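Side-chain contacts in DUF596 domain-containing protein (Neisseria meningitidis, PDB 2O5H), which is of unknown function but forms a disulfide-linked dimer whose alpha-beta subunits belong to the DUF596 family: residues 21-26 with 39-44; 25-30 with 60-65; 32-37 with 68-73. One frame throughout, in Å; residues are numbered along the deposited sequence. Where two conformers were deposited one is given.

Contact 1: residues 21-26 with 39-44; sequences EEDVEF and STIKDF
A single torsion sorts the two branches of Thr40 between Asp23 and Phe26: with chi1 at -61°, its methyl CG2 stands opposite the backbone N and meets the aspartate, while OG1 lies beside that N and meets the phenylalanine. Phe26 swings its ring away from its own N (chi1 174°) and so lays the CD2-CE2 edge alongside the hydroxyl. Oxygen and ring meet in the ring plane, Thr40 OG1 being 3.5 Å from Phe26 CE2. The contact is one of packing, since the hydroxyl spends its hydrogen bond within its own helix, on Cys36 O.

The methyl of Thr40 lies against the length of the Asp23 side chain, with CG2 3.8 Å from Asp23 CG. Beyond it, Ile41 meets the aspartate at about a right angle and brings its CG2 to 3.9 Å from Asp23 OD2. These are neighbours in a helix-loop-helix unit: helix 20-30 and helix 34-41 follow each other through a short loop, and Asp23 and Thr40 come closest in backbone, at 6.9 Å between CA atoms.

The buried carboxylate is satisfied from other directions. Arg19 NE and Tyr16 OH hold OD2, and Tyr30 OH of the second subunit is hydrogen-bonded to OD1. Arg19 also pairs with Asp43, whose OD1 lies 5.9 Å from Asp23 OD1, so the shared guanidinium probably eases the repulsion between the two acids. Tyr30 of the second subunit also stacks on the Phe26 ring and packs on Thr40.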
loop_
_atom_site.group_PDB
_atom_site.type_symbol
_atom_site.label_atom_id
_atom_site.label_comp_id
_atom_site.label_asym_id
_atom_site.label_seq_id
_atom_site.Cartn_x
_atom_site.Cartn_y
_atom_site.Cartn_z
ATOM N N GLU A 21 10.856 13.075 3.488
ATOM C CA GLU A 21 9.999 13.536 4.594
ATOM C C GLU A 21 8.538 13.431 4.231
ATOM O O GLU A 21 7.711 12.985 5.030
ATOM C CB GLU A 21 10.342 14.964 5.017
ATOM C CG GLU A 21 11.662 15.079 5.770
ATOM C CD GLU A 21 11.717 14.172 6.997
ATOM O OE1 GLU A 21 10.657 14.008 7.657
ATOM O OE2 GLU A 21 12.820 13.637 7.301
ATOM N N GLU A 22 8.237 13.836 3.004
ATOM C CA GLU A 22 6.898 13.738 2.465
ATOM C C GLU A 22 6.436 12.269 2.464
ATOM O O GLU A 22 5.274 11.955 2.816
ATOM C CB GLU A 22 6.919 14.285 1.043
ATOM C CG GLU A 22 5.631 14.952 0.602
ATOM C CD GLU A 22 5.286 14.616 -0.842
ATOM O OE1 GLU A 22 6.160 14.859 -1.722
ATOM O OE2 GLU A 22 4.152 14.102 -1.085
ATOM N N ASP A 23 7.316 11.360 2.043
ATOM C CA ASP A 23 6.966 9.946 1.997
ATOM C C ASP A 23 6.808 9.370 3.412
ATOM O O ASP A 23 5.933 8.568 3.659
ATOM C CB ASP A 23 8.028 9.145 1.197
ATOM C CG ASP A 23 7.937 9.389 -0.326
ATOM O OD1 ASP A 23 7.028 10.126 -0.763
ATOM O OD2 ASP A 23 8.782 8.845 -1.082
ATOM N N VAL A 24 7.690 9.779 4.328
ATOM C CA VAL A 24 7.552 9.472 5.749
ATOM C C VAL A 24 6.202 9.966 6.318
ATOM O O VAL A 24 5.446 9.181 6.903
ATOM C CB VAL A 24 8.787 9.972 6.586
ATOM C CG1 VAL A 24 8.501 9.923 8.091
ATOM C CG2 VAL A 24 10.017 9.112 6.256
ATOM N N GLU A 25 5.913 11.251 6.105
ATOM C CA GLU A 25 4.647 11.854 6.515
ATOM C C GLU A 25 3.453 11.008 6.036
ATOM O O GLU A 25 2.614 10.576 6.841
ATOM C CB GLU A 25 4.576 13.313 6.031
ATOM C CG GLU A 25 5.512 14.274 6.818
ATOM C CD GLU A 25 5.838 15.597 6.103
ATOM O OE1 GLU A 25 5.103 16.010 5.196
ATOM O OE2 GLU A 25 6.858 16.229 6.448
ATOM N N PHE A 26 3.437 10.708 4.737
ATOM C CA PHE A 26 2.340 9.970 4.091
ATOM C C PHE A 26 2.143 8.575 4.719
ATOM O O PHE A 26 1.054 8.251 5.135
ATOM C CB PHE A 26 2.551 9.846 2.569
ATOM C CG PHE A 26 1.521 8.954 1.862
ATOM C CD1 PHE A 26 0.166 9.348 1.794
ATOM C CD2 PHE A 26 1.920 7.751 1.255
ATOM C CE1 PHE A 26 -0.789 8.530 1.152
ATOM C CE2 PHE A 26 0.966 6.935 0.589
ATOM C CZ PHE A 26 -0.389 7.336 0.546
ATOM N N SER A 39 4.503 0.942 -3.209
ATOM C CA SER A 39 3.648 1.796 -4.045
ATOM C C SER A 39 3.955 3.314 -3.871
ATOM O O SER A 39 3.936 4.072 -4.841
ATOM C CB SER A 39 2.184 1.497 -3.765
ATOM O OG SER A 39 1.923 0.141 -4.113
ATOM N N THR A 40 4.256 3.726 -2.643
ATOM C CA THR A 40 4.621 5.106 -2.321
ATOM C C THR A 40 5.853 5.609 -3.092
ATOM O O THR A 40 5.912 6.789 -3.512
ATOM C CB THR A 40 4.877 5.246 -0.773
ATOM O OG1 THR A 40 3.685 4.907 -0.041
ATOM C CG2 THR A 40 5.292 6.672 -0.395
ATOM N N ILE A 41 6.829 4.713 -3.305
ATOM C CA ILE A 41 8.071 5.115 -3.993
ATOM C C ILE A 41 8.006 4.850 -5.514
ATOM O O ILE A 41 8.892 5.269 -6.265
ATOM C CB ILE A 41 9.381 4.538 -3.306
ATOM C CG1 ILE A 41 9.406 2.994 -3.193
ATOM C CG2 ILE A 41 9.595 5.156 -1.934
ATOM C CD1 ILE A 41 9.661 2.317 -4.539
ATOM N N LYS A 42 6.939 4.203 -5.967
ATOM C CA LYS A 42 6.864 3.806 -7.386
ATOM C C LYS A 42 7.086 4.949 -8.377
ATOM O O LYS A 42 7.713 4.775 -9.411
ATOM C CB LYS A 42 5.505 3.189 -7.668
ATOM C CG LYS A 42 5.521 1.694 -7.628
ATOM C CD LYS A 42 6.094 1.134 -8.948
ATOM C CE LYS A 42 5.060 0.234 -9.650
ATOM N NZ LYS A 42 5.544 -0.119 -11.028
ATOM N N ASP A 43 6.546 6.119 -8.046
ATOM C CA ASP A 43 6.597 7.259 -8.955
ATOM C C ASP A 43 7.981 7.884 -8.999
ATOM O O ASP A 43 8.229 8.728 -9.859
ATOM C CB ASP A 43 5.546 8.303 -8.587
ATOM C CG ASP A 43 5.856 9.002 -7.278
ATOM O OD1 ASP A 43 5.817 8.361 -6.220
ATOM O OD2 ASP A 43 6.152 10.215 -7.302
ATOM N N PHE A 44 8.884 7.465 -8.099
ATOM C CA PHE A 44 10.235 8.055 -8.017
ATOM C C PHE A 44 11.087 7.706 -9.234
ATOM O O PHE A 44 11.869 8.530 -9.678
ATOM C CB PHE A 44 10.935 7.616 -6.726
ATOM C CG PHE A 44 12.411 7.972 -6.649
ATOM C CD1 PHE A 44 12.835 9.297 -6.598
ATOM C CD2 PHE A 44 13.368 6.944 -6.599
ATOM C CE1 PHE A 44 14.193 9.619 -6.506
ATOM C CE2 PHE A 44 14.732 7.221 -6.503
ATOM C CZ PHE A 44 15.155 8.588 -6.456
#

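Contact 2: residues 25-30 with 60-65; sequences EFTINY and KELLRR
The hydroxyl of Thr27 is held by Asp23 O and Val24 O, two carbonyls of the preceding helical turn that must share its one proton, while Leu62 packs against the same oxygen without a hydrogen bond. Its position between the backbone N and the carbonyl carbon (chi1 54°) lets OG1 fold back to its own helix, so that a polar atom in a buried interface is satisfied without a partner on the other segment. Both methyls of Leu62 rest on this oxygen, CD2 at 3.7 Å from Thr27 OG1 and CD1 at 3.8 Å from the same atom.

Leu62 CD2 has a second neighbour in Ile28, whose CG1 lies 4.0 Å away. The isoleucine sends CG1 out beside its backbone N (chi1 -69°), and it reaches the leucine obliquely. One branched leucine end is thus shared by two consecutive residues of helix 20-30, with 8.3 Å between the CA atoms of Ile28 and Leu62.

Within segment 60-65, beside the contact, Glu61, Arg64 and Arg65 form a salt-bridge network. Glu61 OE2 pairs with Arg65 NH2, modelled so short that the exact length is doubtful, and Arg64 joins the same carboxylate, its approach doubtful too, being modelled too close and in two conformers. Arg65 uses NH1 for a salt bridge to Glu21, tying the end of helix 48-64 back to the start of helix 20-30.

Trp124 of strand 121-125 touches Thr27, Ile28 and Leu62 alike, so a sheet residue covers the helix-helix interface, consistent with helices packed on a sheet in an alpha-beta domain.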
loop_
_atom_site.group_PDB
_atom_site.type_symbol
_atom_site.label_atom_id
_atom_site.label_comp_id
_atom_site.label_asym_id
_atom_site.label_seq_id
_atom_site.Cartn_x
_atom_site.Cartn_y
_atom_site.Cartn_z
ATOM N N GLU A 25 5.913 11.251 6.105
ATOM C CA GLU A 25 4.647 11.854 6.515
ATOM C C GLU A 25 3.453 11.008 6.036
ATOM O O GLU A 25 2.614 10.576 6.841
ATOM C CB GLU A 25 4.576 13.313 6.031
ATOM C CG GLU A 25 5.512 14.274 6.818
ATOM C CD GLU A 25 5.838 15.597 6.103
ATOM O OE1 GLU A 25 5.103 16.010 5.196
ATOM O OE2 GLU A 25 6.858 16.229 6.448
ATOM N N PHE A 26 3.437 10.708 4.737
ATOM C CA PHE A 26 2.340 9.970 4.091
ATOM C C PHE A 26 2.143 8.575 4.719
ATOM O O PHE A 26 1.054 8.251 5.135
ATOM C CB PHE A 26 2.551 9.846 2.569
ATOM C CG PHE A 26 1.521 8.954 1.862
ATOM C CD1 PHE A 26 0.166 9.348 1.794
ATOM C CD2 PHE A 26 1.920 7.751 1.255
ATOM C CE1 PHE A 26 -0.789 8.530 1.152
ATOM C CE2 PHE A 26 0.966 6.935 0.589
ATOM C CZ PHE A 26 -0.389 7.336 0.546
ATOM N N THR A 27 3.214 7.791 4.831
ATOM C CA THR A 27 3.115 6.398 5.323
ATOM C C THR A 27 2.789 6.337 6.850
ATOM O O THR A 27 2.056 5.450 7.299
ATOM C CB THR A 27 4.413 5.622 4.993
ATOM O OG1 THR A 27 5.509 6.373 5.521
ATOM C CG2 THR A 27 4.576 5.500 3.444
ATOM N N ILE A 28 3.313 7.283 7.632
ATOM C CA ILE A 28 2.946 7.398 9.067
ATOM C C ILE A 28 1.453 7.714 9.187
ATOM O O ILE A 28 0.711 7.099 9.986
ATOM C CB ILE A 28 3.754 8.546 9.787
ATOM C CG1 ILE A 28 5.235 8.184 9.927
ATOM C CG2 ILE A 28 3.102 8.934 11.151
ATOM C CD1 ILE A 28 6.090 9.416 10.298
ATOM N N ASN A 29 0.988 8.660 8.380
ATOM C CA ASN A 29 -0.416 9.069 8.483
ATOM C C ASN A 29 -1.421 7.939 8.304
ATOM O O ASN A 29 -2.405 7.880 9.015
ATOM C CB ASN A 29 -0.770 10.198 7.521
ATOM C CG ASN A 29 -2.132 10.800 7.831
ATOM O OD1 ASN A 29 -2.330 11.385 8.890
ATOM N ND2 ASN A 29 -3.092 10.616 6.928
ATOM N N TYR A 30 -1.158 7.040 7.370
ATOM C CA TYR A 30 -2.123 6.000 7.035
ATOM C C TYR A 30 -1.741 4.617 7.525
ATOM O O TYR A 30 -2.464 3.649 7.275
ATOM C CB TYR A 30 -2.355 5.979 5.518
ATOM C CG TYR A 30 -3.058 7.243 5.058
ATOM C CD1 TYR A 30 -4.394 7.485 5.397
ATOM C CD2 TYR A 30 -2.380 8.191 4.320
ATOM C CE1 TYR A 30 -5.042 8.662 5.004
ATOM C CE2 TYR A 30 -3.008 9.372 3.911
ATOM C CZ TYR A 30 -4.336 9.598 4.260
ATOM O OH TYR A 30 -4.955 10.756 3.856
ATOM N N LYS A 60 14.148 2.019 6.156
ATOM C CA LYS A 60 15.091 2.226 7.243
ATOM C C LYS A 60 14.788 3.484 8.045
ATOM O O LYS A 60 14.938 3.492 9.262
ATOM C CB LYS A 60 16.549 2.280 6.767
ATOM C CG LYS A 60 17.079 0.940 6.278
ATOM C CD LYS A 60 18.562 0.793 6.500
ATOM C CE LYS A 60 19.401 1.890 5.819
ATOM N NZ LYS A 60 19.195 1.955 4.351
ATOM N N GLU A 61 14.354 4.553 7.391
ATOM C CA GLU A 61 14.083 5.775 8.180
ATOM C C GLU A 61 12.873 5.610 9.129
ATOM O O GLU A 61 12.877 6.095 10.280
ATOM C CB GLU A 61 13.888 6.967 7.258
ATOM C CG GLU A 61 13.794 8.292 7.956
ATOM C CD GLU A 61 15.126 8.745 8.572
ATOM O OE1 GLU A 61 16.161 8.046 8.451
ATOM O OE2 GLU A 61 15.130 9.838 9.182
ATOM N N LEU A 62 11.855 4.898 8.664
ATOM C CA LEU A 62 10.712 4.629 9.503
ATOM C C LEU A 62 11.094 3.741 10.679
ATOM O O LEU A 62 10.646 3.995 11.807
ATOM C CB LEU A 62 9.584 3.999 8.688
ATOM C CG LEU A 62 8.988 4.903 7.611
ATOM C CD1 LEU A 62 8.240 4.011 6.590
ATOM C CD2 LEU A 62 8.035 5.888 8.228
ATOM N N LEU A 63 11.908 2.711 10.422
ATOM C CA LEU A 63 12.402 1.834 11.499
ATOM C C LEU A 63 13.236 2.638 12.490
ATOM O O LEU A 63 13.028 2.527 13.703
ATOM C CB LEU A 63 13.206 0.647 10.956
ATOM C CG LEU A 63 12.458 -0.396 10.112
ATOM C CD1 LEU A 63 13.474 -1.306 9.377
ATOM C CD2 LEU A 63 11.497 -1.200 10.986
ATOM N N ARG A 64 14.150 3.458 11.960
ATOM C CA ARG A 64 15.085 4.251 12.766
ATOM C C ARG A 64 14.399 5.261 13.692
ATOM O O ARG A 64 14.865 5.518 14.815
ATOM C CB ARG A 64 16.048 5.015 11.861
ATOM C CG ARG A 64 17.464 5.047 12.399
ATOM C CD ARG A 64 18.053 6.443 12.603
ATOM N NE ARG A 64 17.682 7.449 11.607
ATOM C CZ ARG A 64 16.908 8.510 11.848
ATOM N NH1 ARG A 64 16.383 8.724 13.054
ATOM N NH2 ARG A 64 16.657 9.369 10.875
ATOM N N ARG A 65 13.315 5.852 13.197
ATOM C CA ARG A 65 12.558 6.825 13.940
ATOM C C ARG A 65 11.557 6.158 14.895
ATOM O O ARG A 65 10.873 6.825 15.652
ATOM C CB ARG A 65 11.912 7.812 12.969
ATOM C CG ARG A 65 12.849 8.947 12.654
ATOM C CD ARG A 65 12.866 9.349 11.210
ATOM N NE ARG A 65 11.934 10.410 10.892
ATOM C CZ ARG A 65 12.037 11.257 9.862
ATOM N NH1 ARG A 65 11.103 12.178 9.677
ATOM N NH2 ARG A 65 13.057 11.217 9.022
#

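Contact 3: residues 32-37 with 68-73; sequences LPLSCL and LKLQRD
Leu34, Leu68 and Leu70 supply most of the surface that segments 32-37 and 68-73 bury against each other, and a single methyl of Leu34 does the joining. Its CD2 lies 4.3 Å from Leu68 CD2 and, two residues further along the strand, 4.4 Å from Leu70 CD2. The contact is wholly apolar, methyl against methyl, with no hydrogen bond between the segments.

The two strand leucines reach that methyl differently. Leu68 stands with CG opposite its backbone N (chi1 177°) and points at the helix from the start. Leu70 leaves the strand obliquely; its chi2 of 179° extends CD1 along the chain, and the other branch, CD2, is the one that turns to Leu34. Being two residues apart, they occupy the same face of the strand, whose backbone stays well back: the CA atoms of Leu34 and Leu70 are 9.7 Å apart.

Leu34 opens helix 34-41. Pro33 before it occupies the N-cap position, and its O accepts from Cys36 N at 2.9 Å and from Leu37 N as well. Cys36 forms a disulfide with Cys36 of the second subunit.

Around the three leucines the layers close in: Phe88 of helix 81-91 packs on Leu34 and Leu70, helix 48-64 offers Leu62 to Leu68 and Phe59 to Leu70, and Ala122 of the adjoining antiparallel strand 121-125 meets Leu68.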
loop_
_atom_site.group_PDB
_atom_site.type_symbol
_atom_site.label_atom_id
_atom_site.label_comp_id
_atom_site.label_asym_id
_atom_site.label_seq_id
_atom_site.Cartn_x
_atom_site.Cartn_y
_atom_site.Cartn_z
ATOM N N LEU A 32 0.533 2.411 6.611
ATOM C CA LEU A 32 0.504 1.575 5.406
ATOM C C LEU A 32 1.385 0.315 5.546
ATOM O O LEU A 32 2.464 0.395 6.120
ATOM C CB LEU A 32 0.984 2.420 4.194
ATOM C CG LEU A 32 -0.002 3.537 3.774
ATOM C CD1 LEU A 32 0.565 4.299 2.563
ATOM C CD2 LEU A 32 -1.366 2.918 3.442
ATOM N N PRO A 33 0.904 -0.854 5.035
ATOM C CA PRO A 33 1.703 -2.116 4.980
ATOM C C PRO A 33 2.901 -1.943 4.068
ATOM O O PRO A 33 2.944 -0.979 3.309
ATOM C CB PRO A 33 0.728 -3.149 4.419
ATOM C CG PRO A 33 -0.312 -2.307 3.703
ATOM C CD PRO A 33 -0.454 -1.044 4.511
ATOM N N LEU A 34 3.908 -2.816 4.182
ATOM C CA LEU A 34 5.107 -2.650 3.364
ATOM C C LEU A 34 4.816 -2.635 1.900
ATOM O O LEU A 34 5.489 -1.925 1.165
ATOM C CB LEU A 34 6.153 -3.742 3.623
ATOM C CG LEU A 34 6.662 -3.835 5.062
ATOM C CD1 LEU A 34 7.724 -4.982 5.084
ATOM C CD2 LEU A 34 7.301 -2.530 5.496
ATOM N N SER A 35 3.820 -3.407 1.460
ATOM C CA SER A 35 3.447 -3.410 0.037
ATOM C C SER A 35 3.037 -2.027 -0.473
ATOM O O SER A 35 3.169 -1.731 -1.671
ATOM C CB SER A 35 2.301 -4.376 -0.202
ATOM O OG SER A 35 1.173 -3.923 0.514
ATOM N N CYS A 36 2.538 -1.195 0.431
ATOM C CA CYS A 36 2.151 0.187 0.082
ATOM C C CYS A 36 3.304 1.164 0.250
ATOM O O CYS A 36 3.270 2.252 -0.336
ATOM C CB CYS A 36 0.883 0.641 0.852
ATOM S SG CYS A 36 -0.565 -0.339 0.430
ATOM N N LEU A 37 4.320 0.798 1.021
ATOM C CA LEU A 37 5.545 1.577 1.006
ATOM C C LEU A 37 6.194 1.507 -0.363
ATOM O O LEU A 37 6.813 2.487 -0.794
ATOM C CB LEU A 37 6.544 1.084 2.061
ATOM C CG LEU A 37 6.523 1.768 3.427
ATOM C CD1 LEU A 37 5.148 1.838 4.072
ATOM C CD2 LEU A 37 7.611 1.149 4.360
ATOM N N LEU A 68 7.860 2.401 12.813
ATOM C CA LEU A 68 7.590 1.110 12.249
ATOM C C LEU A 68 8.363 0.054 13.027
ATOM O O LEU A 68 9.509 0.268 13.411
ATOM C CB LEU A 68 8.034 1.117 10.781
ATOM C CG LEU A 68 7.908 -0.164 10.006
ATOM C CD1 LEU A 68 6.401 -0.456 9.780
ATOM C CD2 LEU A 68 8.659 0.069 8.684
ATOM N N LYS A 69 7.716 -1.086 13.249
ATOM C CA LYS A 69 8.382 -2.279 13.784
ATOM C C LYS A 69 7.928 -3.452 12.920
ATOM O O LYS A 69 6.943 -3.342 12.222
ATOM C CB LYS A 69 8.040 -2.482 15.279
ATOM C CG LYS A 69 8.827 -1.521 16.205
ATOM C CD LYS A 69 8.502 -1.697 17.695
ATOM C CE LYS A 69 9.079 -0.531 18.493
ATOM N NZ LYS A 69 8.427 -0.347 19.830
ATOM N N LEU A 70 8.665 -4.558 12.926
ATOM C CA LEU A 70 8.340 -5.666 12.036
ATOM C C LEU A 70 8.087 -6.946 12.806
ATOM O O LEU A 70 8.805 -7.278 13.741
ATOM C CB LEU A 70 9.480 -5.840 10.984
ATOM C CG LEU A 70 9.768 -4.590 10.130
ATOM C CD1 LEU A 70 10.946 -4.860 9.123
ATOM C CD2 LEU A 70 8.515 -4.157 9.377
ATOM N N GLN A 71 7.120 -7.703 12.334
ATOM C CA GLN A 71 6.544 -8.801 13.051
ATOM C C GLN A 71 6.558 -10.039 12.147
ATOM O O GLN A 71 6.407 -9.929 10.927
ATOM C CB GLN A 71 5.114 -8.331 13.342
ATOM C CG GLN A 71 4.084 -9.308 13.709
ATOM C CD GLN A 71 3.501 -10.083 12.586
ATOM O OE1 GLN A 71 2.759 -9.573 11.702
ATOM N NE2 GLN A 71 3.737 -11.372 12.658
ATOM N N ARG A 72 6.721 -11.211 12.736
ATOM C CA ARG A 72 6.435 -12.463 12.042
ATOM C C ARG A 72 5.721 -13.422 12.995
ATOM O O ARG A 72 6.061 -13.481 14.172
ATOM C CB ARG A 72 7.701 -13.095 11.488
ATOM C CG ARG A 72 7.355 -14.176 10.511
ATOM C CD ARG A 72 8.455 -15.202 10.239
ATOM N NE ARG A 72 7.912 -16.133 9.242
ATOM C CZ ARG A 72 7.878 -15.902 7.924
ATOM N NH1 ARG A 72 8.399 -14.784 7.409
ATOM N NH2 ARG A 72 7.347 -16.806 7.112
ATOM N N ASP A 73 4.731 -14.153 12.483
ATOM C CA ASP A 73 3.896 -15.091 13.278
ATOM C C ASP A 73 3.214 -14.421 14.485
ATOM O O ASP A 73 3.008 -15.038 15.524
ATOM C CB ASP A 73 4.674 -16.339 13.721
ATOM C CG ASP A 73 5.501 -16.958 12.602
ATOM O OD1 ASP A 73 4.941 -17.280 11.532
ATOM O OD2 ASP A 73 6.729 -17.123 12.792
#

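Overall arrangement
All three contacts are buried, yet they grade from mixed to apolar. Contact 1, whose residues also face the second subunit, sets a methyl and a hydroxyl against a charged carboxylate and an aromatic edge; contact 2 is a leucine-centred join with a salt-bridge network beside it; contact 3 is leucine against leucine where helix 34-41 meets the sheet. Contacts 1 and 2 share helix 20-30, and the Glu21 to Arg65 salt bridge links them. Contacts 1 and 3 share helix 34-41, and Leu32, in the loop just before it, packs on Phe26. Leu37 touches both Thr27 and Leu62, connecting contact 2 to contact 3. The second subunit reaches all three, and its covalent link comes at contact 3.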